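Local coordinates for protein formate dehydrogenase (Staphylococcus aureus, PDB 6TTB) that probably oxidises formate to carbon dioxide with NAD as the hydride acceptor, at residues L113-G118 with D338-I343. Sequence-based numbering, arbitrary orientation.
Sequences LAITAG and DGVKDI
The backbone N of Ile343 donates to the O of Gly339 over 2.8 Å, one helical turn back, which satisfies that amide within helix 330-348; the three-residue spacing of Val340 and Ile343 sets both on the face turned to strand 113-116. This is alpha/beta packing on the flavodoxin-like parallel sheet of five strands (order 2-1-3-4-5), apart from the Rossmann NAD-binding sheet; in the D-2-hydroxyacid dehydrogenase family a late helix returns in this way. The segment axes of 113-116 and 338-343 run nearly antiparallel (162°) and come within 9.6 Å. Strand alternation presents Leu113 and Ile115 to the helix; Ile115, branched at CB, suits the extended backbone, and both fill the buried face. Ile115 spans two helix residues. With chi2 at 177°, its CG1 arm is extended and brings CD1 to 3.6 Å from CG2 of Ile343, the two side chains passing in opposite directions. Its other branch, CG2, meets CG2 of Val340 at 3.8 Å. Leu113 adds a looser touch, CD2 to CG2 of Ile343 at 4.2 Å, and Phe353 and Val137 also cover Ile343. Past the strand, Ala117 centres an inverse gamma turn; its short side chain lets helix and turn come close, with CB 4.0 Å from CG2 of Val340.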
loop_
_atom_site.group_PDB
_atom_site.type_symbol
_atom_site.label_atom_id
_atom_site.label_comp_id
_atom_site.label_asym_id
_atom_site.label_seq_id
_atom_site.Cartn_x
_atom_site.Cartn_y
_atom_site.Cartn_z
ATOM N N LEU A 113 -19.143 33.475 6.903
ATOM C CA LEU A 113 -18.998 32.186 6.213
ATOM C C LEU A 113 -17.575 31.661 6.354
ATOM O O LEU A 113 -16.579 32.321 5.992
ATOM C CB LEU A 113 -19.443 32.298 4.742
ATOM C CG LEU A 113 -19.621 30.965 4.001
ATOM C CD1 LEU A 113 -20.384 29.945 4.801
ATOM C CD2 LEU A 113 -20.227 31.133 2.560
ATOM N N ALA A 114 -17.494 30.481 6.948
ATOM C CA ALA A 114 -16.230 29.774 7.016
ATOM C C ALA A 114 -16.287 28.573 6.081
ATOM O O ALA A 114 -17.007 27.601 6.323
ATOM C CB ALA A 114 -15.962 29.354 8.435
ATOM N N ILE A 115 -15.551 28.666 4.982
ATOM C CA ILE A 115 -15.562 27.568 4.025
ATOM C C ILE A 115 -14.355 26.692 4.308
ATOM O O ILE A 115 -13.235 27.215 4.438
ATOM C CB ILE A 115 -15.497 28.120 2.600
ATOM C CG1 ILE A 115 -16.524 29.224 2.345
ATOM C CG2 ILE A 115 -15.602 27.001 1.587
ATOM C CD1 ILE A 115 -16.360 29.747 0.976
ATOM N N THR A 116 -14.600 25.387 4.386
ATOM C CA THR A 116 -13.558 24.394 4.427
ATOM C C THR A 116 -13.226 23.934 2.989
ATOM O O THR A 116 -13.927 23.103 2.404
ATOM C CB THR A 116 -14.030 23.175 5.241
ATOM O OG1 THR A 116 -14.429 23.471 6.601
ATOM C CG2 THR A 116 -13.041 22.047 5.203
ATOM N N ALA A 117 -12.086 24.387 2.449
ATOM C CA ALA A 117 -11.669 23.881 1.154
ATOM C C ALA A 117 -11.312 22.408 1.271
ATOM O O ALA A 117 -10.166 22.056 1.272
ATOM C CB ALA A 117 -10.516 24.687 0.565
ATOM N N GLY A 118 -12.305 21.568 1.223
ATOM C CA GLY A 118 -12.127 20.158 1.371
ATOM C C GLY A 118 -13.274 19.615 2.207
ATOM O O GLY A 118 -14.382 20.200 2.196
ATOM N N ASP A 338 -13.820 23.588 -7.524
ATOM C CA ASP A 338 -15.143 23.804 -8.128
ATOM C C ASP A 338 -16.232 23.991 -7.059
ATOM O O ASP A 338 -17.161 24.792 -7.272
ATOM C CB ASP A 338 -15.483 22.759 -9.174
ATOM C CG ASP A 338 -14.632 22.976 -10.428
ATOM O OD1 ASP A 338 -14.254 24.197 -10.704
ATOM O OD2 ASP A 338 -14.328 21.942 -11.151
ATOM N N GLY A 339 -16.113 23.263 -5.922
ATOM C CA GLY A 339 -17.024 23.415 -4.827
ATOM C C GLY A 339 -16.894 24.792 -4.168
ATOM O O GLY A 339 -17.888 25.525 -4.008
ATOM N N VAL A 340 -15.663 25.160 -3.780
ATOM C CA VAL A 340 -15.501 26.428 -3.104
ATOM C C VAL A 340 -16.133 27.496 -3.984
ATOM O O VAL A 340 -16.769 28.412 -3.484
ATOM C CB VAL A 340 -14.028 26.734 -2.765
ATOM C CG1 VAL A 340 -13.749 28.222 -2.618
ATOM C CG2 VAL A 340 -13.605 26.040 -1.503
ATOM N N LYS A 341 -15.943 27.353 -5.306
ATOM C CA LYS A 341 -16.412 28.347 -6.259
ATOM C C LYS A 341 -17.931 28.374 -6.238
ATOM O O LYS A 341 -18.517 29.436 -6.083
ATOM C CB LYS A 341 -15.845 28.144 -7.677
ATOM C CG LYS A 341 -14.383 28.521 -7.884
ATOM C CD LYS A 341 -14.106 29.076 -9.264
ATOM C CE LYS A 341 -12.967 28.365 -9.991
ATOM N NZ LYS A 341 -11.721 29.184 -10.094
ATOM N N ASP A 342 -18.545 27.200 -6.363
ATOM C CA ASP A 342 -20.008 27.128 -6.377
ATOM C C ASP A 342 -20.601 27.731 -5.091
ATOM O O ASP A 342 -21.583 28.508 -5.117
ATOM C CB ASP A 342 -20.527 25.718 -6.649
ATOM C CG ASP A 342 -22.025 25.715 -6.871
ATOM O OD1 ASP A 342 -22.479 26.086 -8.035
ATOM O OD2 ASP A 342 -22.769 25.373 -5.883
ATOM N N ILE A 343 -20.006 27.375 -3.957
ATOM C CA ILE A 343 -20.464 27.884 -2.673
ATOM C C ILE A 343 -20.500 29.407 -2.717
ATOM O O ILE A 343 -21.552 30.002 -2.479
ATOM C CB ILE A 343 -19.546 27.359 -1.558
ATOM C CG1 ILE A 343 -20.031 26.004 -1.029
ATOM C CG2 ILE A 343 -19.356 28.382 -0.456
ATOM C CD1 ILE A 343 -18.898 25.058 -0.650
#